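Long-range contact in peptidyl tryptophan dihydroxylase (Pseudomonas putida, PDB 7CTQ), which is an FAD-dependent monooxygenase that dihydroxylates a tryptophan of a target peptide, a step essential for building the tryptophylquinone cofactor of quinohemoprotein amine dehydrogenase: residues V386-V398 with L414-L426. Residues are numbered along the deposited sequence; the frame is centred on the assembly and turned at random.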
loop_
_atom_site.group_PDB
_atom_site.type_symbol
_atom_site.label_atom_id
_atom_site.label_comp_id
_atom_site.label_asym_id
_atom_site.label_seq_id
_atom_site.Cartn_x
_atom_site.Cartn_y
_atom_site.Cartn_z
ATOM N N VAL A 386 -19.699 7.308 -9.301
ATOM C CA VAL A 386 -20.427 6.060 -9.140
ATOM C C VAL A 386 -21.125 5.773 -10.463
ATOM O O VAL A 386 -21.909 6.600 -10.948
ATOM C CB VAL A 386 -21.449 6.140 -7.998
ATOM C CG1 VAL A 386 -22.099 4.765 -7.781
ATOM C CG2 VAL A 386 -20.782 6.664 -6.734
ATOM N N TRP A 387 -20.855 4.603 -11.048
ATOM C CA TRP A 387 -21.478 4.270 -12.332
ATOM C C TRP A 387 -22.865 3.644 -12.171
ATOM O O TRP A 387 -23.846 4.120 -12.755
ATOM C CB TRP A 387 -20.554 3.339 -13.125
ATOM C CG TRP A 387 -21.025 2.972 -14.513
ATOM C CD1 TRP A 387 -22.004 3.581 -15.262
ATOM C CD2 TRP A 387 -20.517 1.899 -15.310
ATOM N NE1 TRP A 387 -22.124 2.944 -16.483
ATOM C CE2 TRP A 387 -21.229 1.906 -16.530
ATOM C CE3 TRP A 387 -19.532 0.926 -15.104
ATOM C CZ2 TRP A 387 -20.979 0.979 -17.542
ATOM C CZ3 TRP A 387 -19.289 0.006 -16.107
ATOM C CH2 TRP A 387 -20.011 0.041 -17.311
ATOM N N HIS A 388 -22.960 2.568 -11.402
ATOM C CA HIS A 388 -24.210 1.838 -11.278
ATOM C C HIS A 388 -24.292 1.216 -9.894
ATOM O O HIS A 388 -23.284 1.048 -9.206
ATOM C CB HIS A 388 -24.337 0.745 -12.355
ATOM C CG HIS A 388 -23.292 -0.323 -12.251
ATOM N ND1 HIS A 388 -23.510 -1.521 -11.606
ATOM C CD2 HIS A 388 -22.008 -0.357 -12.681
ATOM C CE1 HIS A 388 -22.410 -2.251 -11.651
ATOM N NE2 HIS A 388 -21.482 -1.569 -12.298
ATOM N N LEU A 389 -25.517 0.888 -9.495
ATOM C CA LEU A 389 -25.790 0.067 -8.318
ATOM C C LEU A 389 -26.441 -1.224 -8.801
ATOM O O LEU A 389 -27.589 -1.205 -9.259
ATOM C CB LEU A 389 -26.706 0.796 -7.337
ATOM C CG LEU A 389 -26.202 2.124 -6.789
ATOM C CD1 LEU A 389 -27.342 2.829 -6.067
ATOM C CD2 LEU A 389 -24.997 1.906 -5.876
ATOM N N GLN A 390 -25.705 -2.336 -8.713
ATOM C CA GLN A 390 -26.214 -3.655 -9.114
ATOM C C GLN A 390 -26.860 -3.614 -10.498
ATOM O O GLN A 390 -27.935 -4.171 -10.718
ATOM C CB GLN A 390 -27.199 -4.203 -8.077
ATOM C CG GLN A 390 -26.548 -4.632 -6.769
ATOM C CD GLN A 390 -25.681 -5.885 -6.917
ATOM O OE1 GLN A 390 -26.170 -6.943 -7.322
ATOM N NE2 GLN A 390 -24.391 -5.770 -6.571
ATOM N N GLY A 391 -26.212 -2.914 -11.433
ATOM C CA GLY A 391 -26.662 -2.830 -12.805
ATOM C C GLY A 391 -27.474 -1.600 -13.144
ATOM O O GLY A 391 -27.645 -1.297 -14.332
ATOM N N VAL A 392 -27.989 -0.894 -12.142
ATOM C CA VAL A 392 -28.808 0.292 -12.363
ATOM C C VAL A 392 -27.872 1.483 -12.513
ATOM O O VAL A 392 -27.264 1.922 -11.536
ATOM C CB VAL A 392 -29.796 0.514 -11.214
ATOM C CG1 VAL A 392 -30.776 1.628 -11.572
ATOM C CG2 VAL A 392 -30.518 -0.783 -10.889
ATOM N N GLU A 393 -27.743 1.996 -13.734
ATOM C CA GLU A 393 -26.933 3.185 -13.952
ATOM C C GLU A 393 -27.598 4.393 -13.309
ATOM O O GLU A 393 -28.807 4.599 -13.446
ATOM C CB GLU A 393 -26.731 3.440 -15.447
ATOM C CG GLU A 393 -26.165 2.271 -16.220
ATOM C CD GLU A 393 -25.725 2.674 -17.617
ATOM O OE1 GLU A 393 -24.501 2.723 -17.848
ATOM O OE2 GLU A 393 -26.594 2.953 -18.474
ATOM N N LEU A 394 -26.795 5.213 -12.632
ATOM C CA LEU A 394 -27.312 6.354 -11.883
ATOM C C LEU A 394 -27.351 7.653 -12.675
ATOM O O LEU A 394 -28.178 8.522 -12.376
ATOM C CB LEU A 394 -26.468 6.569 -10.629
ATOM C CG LEU A 394 -26.394 5.387 -9.674
ATOM C CD1 LEU A 394 -25.373 5.707 -8.588
ATOM C CD2 LEU A 394 -27.756 5.095 -9.072
ATOM N N ALA A 395 -26.461 7.838 -13.648
ATOM C CA ALA A 395 -26.438 9.113 -14.365
ATOM C C ALA A 395 -27.768 9.470 -15.024
ATOM O O ALA A 395 -28.153 10.654 -14.959
ATOM C CB ALA A 395 -25.306 9.111 -15.405
ATOM N N PRO A 396 -28.507 8.544 -15.652
ATOM C CA PRO A 396 -29.814 8.946 -16.221
ATOM C C PRO A 396 -30.779 9.462 -15.166
ATOM O O PRO A 396 -31.416 10.510 -15.357
ATOM C CB PRO A 396 -30.316 7.657 -16.884
ATOM C CG PRO A 396 -29.086 6.861 -17.157
ATOM C CD PRO A 396 -28.180 7.144 -15.990
ATOM N N ALA A 397 -30.898 8.744 -14.047
ATOM C CA ALA A 397 -31.753 9.202 -12.959
ATOM C C ALA A 397 -31.334 10.585 -12.469
ATOM O O ALA A 397 -32.175 11.470 -12.298
ATOM C CB ALA A 397 -31.725 8.188 -11.815
ATOM N N VAL A 398 -30.030 10.795 -12.246
ATOM C CA VAL A 398 -29.581 12.068 -11.681
ATOM C C VAL A 398 -29.755 13.198 -12.692
ATOM O O VAL A 398 -30.098 14.329 -12.327
ATOM C CB VAL A 398 -28.122 11.958 -11.190
ATOM C CG1 VAL A 398 -27.589 13.324 -10.804
ATOM C CG2 VAL A 398 -28.026 10.983 -10.017
ATOM N N LEU A 414 -38.064 0.774 -12.423
ATOM C CA LEU A 414 -37.289 -0.290 -11.807
ATOM C C LEU A 414 -38.195 -1.158 -10.941
ATOM O O LEU A 414 -39.333 -0.803 -10.640
ATOM C CB LEU A 414 -36.142 0.292 -10.974
ATOM C CG LEU A 414 -35.185 1.263 -11.673
ATOM C CD1 LEU A 414 -34.570 2.261 -10.675
ATOM C CD2 LEU A 414 -34.112 0.488 -12.413
ATOM N N SER A 415 -37.676 -2.316 -10.542
ATOM C CA SER A 415 -38.376 -3.139 -9.574
ATOM C C SER A 415 -38.375 -2.440 -8.223
ATOM O O SER A 415 -37.485 -1.642 -7.918
ATOM C CB SER A 415 -37.721 -4.511 -9.452
ATOM O OG SER A 415 -36.444 -4.400 -8.840
ATOM N N GLY A 416 -39.389 -2.749 -7.410
ATOM C CA GLY A 416 -39.530 -2.083 -6.121
ATOM C C GLY A 416 -38.281 -2.160 -5.269
ATOM O O GLY A 416 -37.968 -1.223 -4.528
ATOM N N GLU A 417 -37.540 -3.266 -5.371
ATOM C CA GLU A 417 -36.310 -3.403 -4.603
ATOM C C GLU A 417 -35.204 -2.523 -5.170
ATOM O O GLU A 417 -34.429 -1.927 -4.413
ATOM C CB GLU A 417 -35.885 -4.874 -4.561
ATOM C CG GLU A 417 -34.393 -5.092 -4.409
ATOM C CD GLU A 417 -33.942 -6.420 -4.974
ATOM O OE1 GLU A 417 -33.214 -7.157 -4.272
ATOM O OE2 GLU A 417 -34.321 -6.722 -6.127
ATOM N N GLN A 418 -35.116 -2.428 -6.499
ATOM C CA GLN A 418 -34.168 -1.498 -7.103
ATOM C C GLN A 418 -34.557 -0.049 -6.816
ATOM O O GLN A 418 -33.684 0.798 -6.594
ATOM C CB GLN A 418 -34.065 -1.746 -8.611
ATOM C CG GLN A 418 -33.393 -3.071 -8.976
ATOM C CD GLN A 418 -33.329 -3.304 -10.477
ATOM O OE1 GLN A 418 -34.239 -2.921 -11.214
ATOM N NE2 GLN A 418 -32.253 -3.938 -10.937
ATOM N N GLN A 419 -35.860 0.248 -6.810
ATOM C CA GLN A 419 -36.333 1.577 -6.427
ATOM C C GLN A 419 -35.896 1.949 -5.015
ATOM O O GLN A 419 -35.517 3.098 -4.763
ATOM C CB GLN A 419 -37.855 1.649 -6.505
ATOM C CG GLN A 419 -38.452 1.422 -7.862
ATOM C CD GLN A 419 -39.881 1.890 -7.910
ATOM O OE1 GLN A 419 -40.349 2.581 -7.001
ATOM N NE2 GLN A 419 -40.593 1.510 -8.962
ATOM N N ARG A 420 -35.997 1.006 -4.068
ATOM C CA ARG A 420 -35.596 1.297 -2.697
ATOM C C ARG A 420 -34.083 1.415 -2.588
ATOM O O ARG A 420 -33.577 2.227 -1.805
ATOM C CB ARG A 420 -36.125 0.220 -1.741
ATOM C CG ARG A 420 -37.641 0.277 -1.500
ATOM C CD ARG A 420 -38.092 -0.707 -0.412
ATOM N NE ARG A 420 -37.661 -2.077 -0.699
ATOM C CZ ARG A 420 -38.393 -2.970 -1.369
ATOM N NH1 ARG A 420 -39.598 -2.635 -1.829
ATOM N NH2 ARG A 420 -37.918 -4.194 -1.588
ATOM N N MET A 421 -33.355 0.632 -3.385
ATOM C CA MET A 421 -31.903 0.739 -3.424
ATOM C C MET A 421 -31.468 2.114 -3.918
ATOM O O MET A 421 -30.572 2.739 -3.339
ATOM C CB MET A 421 -31.337 -0.364 -4.315
ATOM C CG MET A 421 -29.833 -0.395 -4.456
ATOM S SD MET A 421 -29.325 -1.504 -5.805
ATOM C CE MET A 421 -30.301 -0.863 -7.173
ATOM N N VAL A 422 -32.105 2.610 -4.981
ATOM C CA VAL A 422 -31.714 3.902 -5.532
ATOM C C VAL A 422 -32.044 5.024 -4.556
ATOM O O VAL A 422 -31.266 5.973 -4.399
ATOM C CB VAL A 422 -32.381 4.117 -6.901
ATOM C CG1 VAL A 422 -32.413 5.604 -7.253
ATOM C CG2 VAL A 422 -31.661 3.278 -7.963
ATOM N N ARG A 423 -33.194 4.926 -3.879
ATOM C CA ARG A 423 -33.587 5.944 -2.906
ATOM C C ARG A 423 -32.602 6.037 -1.748
ATOM O O ARG A 423 -32.308 7.134 -1.258
ATOM C CB ARG A 423 -34.980 5.638 -2.363
ATOM C CG ARG A 423 -36.087 5.814 -3.369
ATOM C CD ARG A 423 -37.437 5.531 -2.729
ATOM N NE ARG A 423 -38.539 5.899 -3.616
ATOM C CZ ARG A 423 -39.079 7.113 -3.688
ATOM N NH1 ARG A 423 -38.628 8.096 -2.922
ATOM N NH2 ARG A 423 -40.081 7.343 -4.523
ATOM N N ARG A 424 -32.123 4.893 -1.264
ATOM C CA ARG A 424 -31.152 4.897 -0.172
ATOM C C ARG A 424 -29.845 5.558 -0.594
ATOM O O ARG A 424 -29.244 6.301 0.183
ATOM C CB ARG A 424 -30.894 3.470 0.301
ATOM C CG ARG A 424 -32.045 2.860 1.080
ATOM C CD ARG A 424 -31.580 1.626 1.829
ATOM N NE ARG A 424 -30.916 0.662 0.949
ATOM C CZ ARG A 424 -31.551 -0.285 0.263
ATOM N NH1 ARG A 424 -32.875 -0.393 0.348
ATOM N NH2 ARG A 424 -30.868 -1.117 -0.519
ATOM N N TRP A 425 -29.376 5.282 -1.814
ATOM C CA TRP A 425 -28.169 5.949 -2.298
ATOM C C TRP A 425 -28.365 7.460 -2.345
ATOM O O TRP A 425 -27.510 8.223 -1.886
ATOM C CB TRP A 425 -27.783 5.404 -3.680
ATOM C CG TRP A 425 -26.452 5.885 -4.167
ATOM C CD1 TRP A 425 -25.232 5.336 -3.894
ATOM C CD2 TRP A 425 -26.202 7.021 -5.007
ATOM N NE1 TRP A 425 -24.239 6.061 -4.515
ATOM C CE2 TRP A 425 -24.810 7.097 -5.205
ATOM C CE3 TRP A 425 -27.027 7.980 -5.619
ATOM C CZ2 TRP A 425 -24.217 8.097 -5.989
ATOM C CZ3 TRP A 425 -26.436 8.971 -6.398
ATOM C CH2 TRP A 425 -25.045 9.018 -6.576
ATOM N N LEU A 426 -29.502 7.916 -2.872
ATOM C CA LEU A 426 -29.725 9.354 -2.981
ATOM C C LEU A 426 -29.734 10.020 -1.612
ATOM O O LEU A 426 -29.272 11.158 -1.458
ATOM C CB LEU A 426 -31.038 9.621 -3.712
ATOM C CG LEU A 426 -31.011 9.185 -5.186
ATOM C CD1 LEU A 426 -32.421 9.187 -5.775
ATOM C CD2 LEU A 426 -30.083 10.085 -5.993
#
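Trp425 reaches from helix 416-428 to Leu389 of the small hairpin 388-393 and to the flanking Val386, Leu394 and Val398, and it is easiest to follow from the root outward. At CB it already meets Leu389, whose CD1 lies 3.5 Å from Trp425 CB and stays close to CG, while Leu389 CD2 comes near CD1 of the indole. The first torsion sets CG opposite the backbone N (chi1 -172°), and the second turns the ring so that one face is presented to Leu394. There Leu394 CD1 sits 3.6 Å from the centroid of the six-membered ring, only 9° off its normal, a well-centred CH-pi contact. At the rim, Val386 CG2 reaches Trp425 CZ2 edge-on at 3.8 Å, and Val398 CG2 lies obliquely off CZ3 at 4.4 Å. With an alanine here, Leu394 CD1 is likely to lose the ring face it rests on, and the branches of Leu389 and Val386 their backing, opening a gap between hairpin and helix. One turn back along the helix, Met421 bends at its last torsion (chi3 53°), which brings CE to 3.4 Å from Leu389 O and its sulfur against Leu389 CB. Val392 fills the other end: CG2 packs on Met421 CE and Gln418 NE2, while CG1 meets Leu414 CD2 tip to tip at 3.6 Å. The hairpin itself turns through a type I' turn from Leu389 to Val392, with Gly391 N hydrogen-bonded to His388 ND1. A two-stranded antiparallel beta hairpin is thus packed against a C-terminal helix, its centre about 32 Å from the centre of the chain. Val386 is hydrogen-bonded through its backbone to Val377 of strand 370-378, Val398 rests on Val360 of strand 359-367, and Leu426 packs on Leu407 of helix 407-410.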